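Local coordinates for protein probable transcriptional regulator (PDB 2ESN) that probably regulates transcription as a LysR-family protein, joining a helix-turn-helix DNA-binding domain to a substrate-binding domain that is likely to sense a small effector, at residues Phe105-Thr108 / Asp109-Phe113; Val180-Arg183 / Arg184-Arg188; Gly214-Asp217 / Arg218-Arg222; Pro234-Leu237 / Ala238-Leu242. All blocks are in the same frame, centred on the assembly; numbering follows the deposited sequence.

Interaction 1 (Phe105-Thr108 / Asp109-Phe113); sequences FAAT and DYTAF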
# COMPACT_ATOMS: atom_id res chain seq x y z
N PHE C 105 10.23 -4.82 17.74
CA PHE C 105 9.80 -3.62 18.44
C PHE C 105 9.88 -2.45 17.47
O PHE C 105 10.77 -2.40 16.64
CB PHE C 105 10.74 -3.27 19.64
CG PHE C 105 10.64 -4.18 20.83
CD1 PHE C 105 10.10 -3.70 22.00
CD2 PHE C 105 11.18 -5.46 20.81
CE1 PHE C 105 10.04 -4.52 23.17
CE2 PHE C 105 11.18 -6.28 22.00
CZ PHE C 105 10.57 -5.79 23.16
N ALA C 106 8.93 -1.52 17.61
CA ALA C 106 8.87 -0.26 16.89
C ALA C 106 9.50 0.64 17.87
O ALA C 106 9.19 0.59 19.06
CB ALA C 106 7.44 0.18 16.71
N ALA C 107 10.41 1.48 17.40
CA ALA C 107 11.30 2.14 18.40
C ALA C 107 11.86 3.39 17.83
O ALA C 107 11.68 3.65 16.61
CB ALA C 107 12.44 1.19 18.78
N THR C 108 12.53 4.17 18.70
CA THR C 108 13.33 5.27 18.20
C THR C 108 14.83 5.04 18.58
O THR C 108 15.12 4.09 19.29
CB THR C 108 12.85 6.60 18.78
OG1 THR C 108 12.93 6.54 20.20
CG2 THR C 108 11.41 6.89 18.34
N ASP C 109 15.75 5.92 18.15
CA ASP C 109 17.09 5.81 18.67
C ASP C 109 17.08 5.99 20.20
O ASP C 109 17.75 5.28 20.89
CB ASP C 109 18.07 6.75 17.94
CG ASP C 109 18.15 8.12 18.58
OD1 ASP C 109 17.07 8.67 18.91
OD2 ASP C 109 19.29 8.59 18.80
N TYR C 110 16.26 6.88 20.74
CA TYR C 110 16.28 7.05 22.19
C TYR C 110 15.82 5.82 22.94
O TYR C 110 16.44 5.43 23.90
CB TYR C 110 15.53 8.31 22.67
CG TYR C 110 15.55 8.37 24.16
CD1 TYR C 110 16.73 8.37 24.84
CD2 TYR C 110 14.37 8.41 24.90
CE1 TYR C 110 16.80 8.39 26.22
CE2 TYR C 110 14.43 8.45 26.30
CZ TYR C 110 15.66 8.40 26.94
OH TYR C 110 15.78 8.36 28.33
N THR C 111 14.73 5.20 22.53
CA THR C 111 14.17 4.10 23.28
C THR C 111 15.02 2.83 23.04
O THR C 111 15.15 1.99 23.91
CB THR C 111 12.63 3.88 22.96
OG1 THR C 111 12.44 3.74 21.54
CG2 THR C 111 11.73 5.02 23.51
N ALA C 112 15.60 2.69 21.87
CA ALA C 112 16.57 1.60 21.65
C ALA C 112 17.76 1.75 22.62
O ALA C 112 18.19 0.79 23.29
CB ALA C 112 17.03 1.59 20.18
N PHE C 113 18.27 2.98 22.72
CA PHE C 113 19.32 3.28 23.66
C PHE C 113 18.96 2.99 25.09
O PHE C 113 19.82 2.47 25.86
CB PHE C 113 19.78 4.76 23.49
CG PHE C 113 20.47 5.33 24.73
CD1 PHE C 113 21.82 5.15 24.94
CD2 PHE C 113 19.74 6.02 25.68
CE1 PHE C 113 22.43 5.71 26.08
CE2 PHE C 113 20.33 6.53 26.80
CZ PHE C 113 21.69 6.40 27.00
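Two hydrogen bonds tie Thr108 to the first turn of helix 109-126. Thr111 OG1 receives the backbone N-H of Thr108 at 2.9 Å, and the bond is practically straight at 176°. At the next residue, Ala112 N gives its hydrogen to Thr108 O at 3.0 Å, the first i to i+4 bond of the helix. Thr108 is therefore gripped on both its backbone N and its carbonyl oxygen.

The two threonine side chains meet through their hydroxyls: Thr108 OG1 stands 3.1 Å from Thr111 OG1. In Thr111 the hydroxyl sits between backbone N and carbonyl carbon (chi1 53°), which turns OG1 back toward the backbone N of Thr108.

The carbon contacts of the two alanines both fall on oxygens. Ala107 CB approaches Thr111 OG1 at 3.8 Å, while Ala112 CB rests against Thr108 O. Strand 131-136 covers this side through Leu134, which touches both alanines, and Thr108 also packs on Pro208 and Trp209.

This is the strand-to-helix turn of a beta-alpha-beta unit in the substrate-binding domain, with Thr108 as the N-cap residue. Because Thr111 spends an acceptor on Thr108 N, that residue is tied to the first helical turn by a side chain as well as by the main chain.

Interaction 2 (Val180-Arg183 / Arg184-Arg188); sequences VVAR and RDHPR
Arg183 folds its aliphatic chain back over Asp185 and His186, at the turn where strand 168-183 leaves the central sheet of the LysR substrate-binding domain. The touching is done by methylenes: Arg183 CD lies 3.0 Å from Asp185 O, a snug approach, and Arg183 CG lies 3.6 Å from His186 CA. With CG placed between backbone N and carbonyl carbon (chi1 63°) and further bends at chi2 and chi3, the arginine curls over the turn instead of running on with the strand. The guanidinium reaches the turn through a water, which accepts from Arg183 NH2 and from Asp185 N, both at 2.9 Å. The Asp185 carboxylate does not pair with it; OD2 is 6.3 Å from Arg183 NH2.

On the buried side the imidazole of His186 comes alongside Ala182, with CD2 4.0 Å from Ala182 CB. Pro187 CD sits over one face of this ring, toward its rim. Farther out, both ring nitrogens have partners: NE2 is bonded to the carbonyl oxygen of Asp247, just before strand 249-253, and ND1 faces the backbone of Arg188. With both positions taken, the rotation of the ring is well defined. Leu249 lies against both Ala182 and His186, and Arg188 forms a salt bridge with Glu201. Arg183 itself packs on Asn121 of the second subunit.

Arg188 N donates to His186 ND1 at 3.1 Å with an N-H...N angle of 160°, lying close to the ring plane, 13° out of it.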
# COMPACT_ATOMS: atom_id res chain seq x y z
N VAL C 180 18.13 20.78 29.62
CA VAL C 180 18.65 21.67 28.58
C VAL C 180 20.14 21.38 28.58
O VAL C 180 20.78 21.37 29.63
CB VAL C 180 18.37 23.16 28.89
CG1 VAL C 180 19.03 24.09 27.84
CG2 VAL C 180 16.84 23.40 28.87
N VAL C 181 20.64 21.14 27.37
CA VAL C 181 21.98 20.78 27.10
C VAL C 181 22.57 21.87 26.23
O VAL C 181 21.89 22.36 25.34
CB VAL C 181 21.92 19.42 26.29
CG1 VAL C 181 23.20 19.14 25.62
CG2 VAL C 181 21.41 18.24 27.21
N ALA C 182 23.81 22.29 26.52
CA ALA C 182 24.60 23.19 25.67
C ALA C 182 25.99 22.64 25.61
O ALA C 182 26.34 21.86 26.47
CB ALA C 182 24.67 24.56 26.27
N ARG C 183 26.78 23.07 24.62
CA ARG C 183 28.21 22.81 24.68
C ARG C 183 28.73 23.27 26.06
O ARG C 183 28.18 24.23 26.70
CB ARG C 183 28.96 23.49 23.54
CG ARG C 183 28.92 25.04 23.49
CD ARG C 183 30.26 25.51 23.00
NE ARG C 183 30.49 25.12 21.64
CZ ARG C 183 31.51 24.46 21.12
NH1 ARG C 183 31.47 24.26 19.81
NH2 ARG C 183 32.52 23.98 21.83
N ARG C 184 29.74 22.58 26.56
CA ARG C 184 30.26 22.83 27.88
C ARG C 184 30.70 24.29 28.07
O ARG C 184 30.43 24.91 29.09
CB ARG C 184 31.48 21.94 28.15
CG ARG C 184 31.88 22.04 29.67
CD ARG C 184 32.85 20.95 30.09
NE ARG C 184 32.09 19.72 30.27
CZ ARG C 184 32.26 18.57 29.62
NH1 ARG C 184 33.26 18.41 28.72
NH2 ARG C 184 31.41 17.58 29.90
N ASP C 185 31.40 24.81 27.08
CA ASP C 185 31.76 26.26 27.09
C ASP C 185 30.94 27.09 26.08
O ASP C 185 31.42 27.44 25.04
CB ASP C 185 33.23 26.41 26.75
CG ASP C 185 34.13 25.72 27.80
OD1 ASP C 185 33.81 25.67 29.01
OD2 ASP C 185 35.12 25.17 27.40
N HIS C 186 29.68 27.37 26.41
CA HIS C 186 28.81 28.09 25.49
C HIS C 186 29.14 29.59 25.68
O HIS C 186 29.28 30.03 26.83
CB HIS C 186 27.37 27.80 25.89
CG HIS C 186 26.34 28.37 24.94
ND1 HIS C 186 26.02 29.71 24.89
CD2 HIS C 186 25.56 27.76 24.02
CE1 HIS C 186 25.13 29.92 23.94
NE2 HIS C 186 24.81 28.74 23.41
N PRO C 187 29.24 30.39 24.58
CA PRO C 187 29.71 31.77 24.80
C PRO C 187 28.82 32.62 25.70
O PRO C 187 29.32 33.61 26.23
CB PRO C 187 29.87 32.37 23.38
CG PRO C 187 28.97 31.50 22.46
CD PRO C 187 28.96 30.09 23.16
N ARG C 188 27.57 32.22 25.94
CA ARG C 188 26.62 33.10 26.60
C ARG C 188 25.99 32.47 27.82
O ARG C 188 25.11 33.06 28.42
CB ARG C 188 25.55 33.59 25.63
CG ARG C 188 26.00 34.58 24.57
CD ARG C 188 25.00 34.83 23.37
NE ARG C 188 24.73 33.61 22.57
CZ ARG C 188 25.46 33.24 21.52
NH1 ARG C 188 26.52 33.96 21.13
NH2 ARG C 188 25.15 32.15 20.85
O HOH W 1 32.40 23.44 24.71

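Interaction 3 (Gly214-Asp217 / Arg218-Arg222); sequences GVID and RLLAR
The Arg218 guanidinium lies flat over the Gly214 carbonyl, its plane 3.4 Å from Gly214 O, which stands over the centre of the group. The oxygen is over the plane, where the N-H groups do not point, so this is contact and not a hydrogen bond. The N-H groups find other acceptors: NH1 forms a salt bridge with Glu159, and NH2 bonds Ser213 OG. NH1 also lies 3.3 Å from Val215 CA.

Gly214 O instead accepts the backbone N of Arg218 at 3.2 Å, nearly straight at 171°, with a weak second bond from Asp217 N. Three further i to i+4 bonds follow: Leu219 N to Val215 O, Leu220 N to Ile216 O, short at 2.7 Å but bent, and Ala221 N to Asp217 O. Gly214 occupies the N-cap of helix 215-221, which connects strands 202-206 and 228-233 in a beta-alpha-beta crossover of the substrate-binding domain. The N-H of Gly214 is satisfied by the third residue of the helix: Asp217 OD1 accepts it at 2.7 Å through the anti lone pair. Chi1 of -69° sets the Asp217 carboxylate beside its own backbone N, facing back toward the helix start, and OD2 is held by a salt bridge to Arg227 NE.

The apolar side turns inward. Ile216 CG2 meets Leu220 CD1 at 4.0 Å, and Tyr198 of helix 195-199 touches both residues. At the far end Arg222 lays its guanidinium over Leu219 CA and pairs with Glu160, while Gly28 and Thr29 of the second subunit pack against Ala221 and Asp217.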
# COMPACT_ATOMS: atom_id res chain seq x y z
N GLY C 214 8.64 19.96 17.89
CA GLY C 214 9.16 19.09 19.00
C GLY C 214 8.13 19.00 20.13
O GLY C 214 7.17 19.80 20.17
N VAL C 215 8.27 18.02 21.04
CA VAL C 215 7.29 17.88 22.17
C VAL C 215 7.42 19.13 23.07
O VAL C 215 6.46 19.61 23.65
CB VAL C 215 7.54 16.59 23.01
CG1 VAL C 215 9.07 16.51 23.43
CG2 VAL C 215 6.60 16.56 24.24
N ILE C 216 8.63 19.67 23.14
CA ILE C 216 8.82 20.93 23.88
C ILE C 216 8.13 22.13 23.22
O ILE C 216 7.76 23.08 23.90
CB ILE C 216 10.34 21.18 24.09
CG1 ILE C 216 10.98 19.93 24.69
CG2 ILE C 216 10.58 22.47 24.92
CD1 ILE C 216 10.52 19.59 26.14
N ASP C 217 8.03 22.12 21.89
CA ASP C 217 7.41 23.25 21.17
C ASP C 217 5.93 23.30 21.48
O ASP C 217 5.39 24.36 21.74
CB ASP C 217 7.60 23.11 19.66
CG ASP C 217 9.03 23.29 19.24
OD1 ASP C 217 9.55 22.36 18.58
OD2 ASP C 217 9.66 24.32 19.61
N ARG C 218 5.30 22.14 21.37
CA ARG C 218 3.93 21.91 21.84
C ARG C 218 3.79 22.48 23.26
O ARG C 218 3.02 23.43 23.46
CB ARG C 218 3.62 20.41 21.79
CG ARG C 218 2.71 19.94 20.60
CD ARG C 218 2.83 18.41 20.28
NE ARG C 218 3.80 18.29 19.20
CZ ARG C 218 4.87 17.49 19.14
NH1 ARG C 218 5.15 16.57 20.07
NH2 ARG C 218 5.64 17.59 18.06
N LEU C 219 4.55 21.94 24.22
CA LEU C 219 4.60 22.47 25.59
C LEU C 219 4.80 23.98 25.74
O LEU C 219 4.14 24.61 26.58
CB LEU C 219 5.66 21.71 26.44
CG LEU C 219 5.96 21.99 27.94
CD1 LEU C 219 7.14 21.21 28.42
CD2 LEU C 219 6.35 23.40 28.16
N LEU C 220 5.74 24.57 24.99
CA LEU C 220 6.12 25.99 25.18
C LEU C 220 5.02 26.89 24.65
O LEU C 220 4.75 27.95 25.20
CB LEU C 220 7.42 26.34 24.43
CG LEU C 220 8.78 26.01 25.08
CD1 LEU C 220 9.90 26.29 24.09
CD2 LEU C 220 8.93 26.85 26.34
N ALA C 221 4.40 26.46 23.54
CA ALA C 221 3.35 27.26 22.88
C ALA C 221 2.15 27.47 23.84
O ALA C 221 1.53 28.54 23.85
CB ALA C 221 2.92 26.61 21.54
N ARG C 222 1.90 26.47 24.70
CA ARG C 222 0.89 26.54 25.76
C ARG C 222 1.15 27.55 26.86
O ARG C 222 0.42 27.57 27.86
CB ARG C 222 0.74 25.18 26.43
CG ARG C 222 -0.32 24.33 25.80
CD ARG C 222 -0.55 23.06 26.58
NE ARG C 222 0.28 21.99 26.05
CZ ARG C 222 1.25 21.38 26.73
NH1 ARG C 222 1.48 21.72 28.00
NH2 ARG C 222 1.96 20.40 26.15

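Interaction 4 (Pro234-Leu237 / Ala238-Leu242); sequences PTVL and AALFL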
# COMPACT_ATOMS: atom_id res chain seq x y z
N PRO C 234 15.66 13.26 13.78
CA PRO C 234 14.91 12.23 14.48
C PRO C 234 15.71 11.55 15.61
O PRO C 234 15.13 10.80 16.40
CB PRO C 234 14.58 11.22 13.35
CG PRO C 234 15.26 11.72 12.11
CD PRO C 234 16.20 12.78 12.48
N THR C 235 17.03 11.80 15.67
CA THR C 235 17.97 11.10 16.57
C THR C 235 18.39 12.04 17.73
O THR C 235 19.09 13.02 17.45
CB THR C 235 19.38 11.00 15.93
OG1 THR C 235 19.38 11.07 14.50
CG2 THR C 235 20.25 9.99 16.48
N VAL C 236 18.10 11.67 18.98
CA VAL C 236 18.62 12.30 20.20
C VAL C 236 20.14 12.18 20.31
O VAL C 236 20.84 13.16 20.64
CB VAL C 236 17.99 11.69 21.47
CG1 VAL C 236 18.30 12.55 22.72
CG2 VAL C 236 16.57 11.72 21.34
N LEU C 237 20.69 11.00 19.97
CA LEU C 237 22.08 10.80 20.24
C LEU C 237 22.94 11.60 19.27
O LEU C 237 23.90 12.21 19.70
CB LEU C 237 22.46 9.30 20.31
CG LEU C 237 21.82 8.41 21.38
CD1 LEU C 237 22.41 6.94 21.24
CD2 LEU C 237 21.97 8.96 22.81
N ALA C 238 22.60 11.63 17.99
CA ALA C 238 23.31 12.53 17.09
C ALA C 238 23.08 14.00 17.52
O ALA C 238 23.97 14.81 17.34
CB ALA C 238 22.90 12.32 15.65
N ALA C 239 21.89 14.31 18.03
CA ALA C 239 21.54 15.70 18.41
C ALA C 239 22.44 16.20 19.53
O ALA C 239 22.82 17.37 19.56
CB ALA C 239 20.09 15.77 18.87
N LEU C 240 22.75 15.32 20.46
CA LEU C 240 23.61 15.61 21.61
C LEU C 240 24.99 15.98 21.08
O LEU C 240 25.57 16.98 21.51
CB LEU C 240 23.64 14.40 22.57
CG LEU C 240 22.38 14.30 23.42
CD1 LEU C 240 22.15 12.89 23.95
CD2 LEU C 240 22.46 15.26 24.59
N PHE C 241 25.50 15.27 20.07
CA PHE C 241 26.78 15.72 19.47
C PHE C 241 26.68 17.04 18.72
O PHE C 241 27.63 17.85 18.72
CB PHE C 241 27.41 14.66 18.54
CG PHE C 241 28.02 13.51 19.29
CD1 PHE C 241 27.29 12.33 19.47
CD2 PHE C 241 29.32 13.62 19.83
CE1 PHE C 241 27.89 11.23 20.16
CE2 PHE C 241 29.92 12.58 20.54
CZ PHE C 241 29.20 11.36 20.71
N LEU C 242 25.54 17.26 18.07
CA LEU C 242 25.32 18.54 17.42
C LEU C 242 25.42 19.72 18.43
O LEU C 242 26.09 20.72 18.21
CB LEU C 242 23.93 18.52 16.74
CG LEU C 242 23.39 19.91 16.27
CD1 LEU C 242 24.32 20.49 15.15
CD2 LEU C 242 21.97 19.75 15.76
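Thr235 presses its methyl into the start of helix 236-244, with CG2 3.6 Å from Ala238 CB and only 3.2 Å from Ala238 N. Chi1 of -24° leaves OG1 close to eclipsing the backbone N and swings CG2 round toward Ala238. Although Thr235 holds the N-cap position, its side chain makes no capping bond.

The other apolar contacts gather round Leu240. Val236 and Leu240 run side by side in the same direction, Val236 CG1 reaching Leu240 CD1 at 4.1 Å. Leu237 approaches the same methyl from a different angle, its CD2 also 4.1 Å away. Leu240 thus meets one residue three positions back and another four back; beyond it lie Ala257 of helix 254-264 and Leu250 of strand 249-253.

Among the polar contacts, Ala239 N donates to Thr235 O at 3.1 Å, bent to 139°. Leu240 N is better placed against Val236 O, 2.9 Å away and nearly in line with the carbonyl. The next bond, from Phe241 N to Leu237 O, is weak at 3.5 Å, and the Phe241 ring brings CD1 to 3.4 Å from that same oxygen. The first helical N-H groups, on Val236 and Leu237, are taken by the carboxylate of Asp109.

Across the subunit boundary Phe241 meets Phe113 of the second subunit edge to face, and Leu237 packs on its own counterpart. The whole is a short, largely apolar helix of the LysR substrate-binding domain, packed between the central sheet and the interface between two such domains.

How the interactions relate
Interactions 1 and 4 form the tightest pair, their centres about 13 Å apart. Asp109 OD2 stands 3.0 Å from Leu237 N and OD1 3.2 Å from Val236 N, so the carboxylate of Asp109 receives the first two N-H groups of helix 236-244; Tyr110 packs on Val236 beside it. Both also face the second subunit. Interaction 2 touches interaction 4 through Val181 CG1, 4.1 Å from Leu240 CD2, at the strand beneath the helix. Interaction 3 stands apart, its nearest atoms about 7 Å from interaction 2 and about 9 Å from interaction 4, yet it too meets the second subunit. All four lie in the substrate-binding domain.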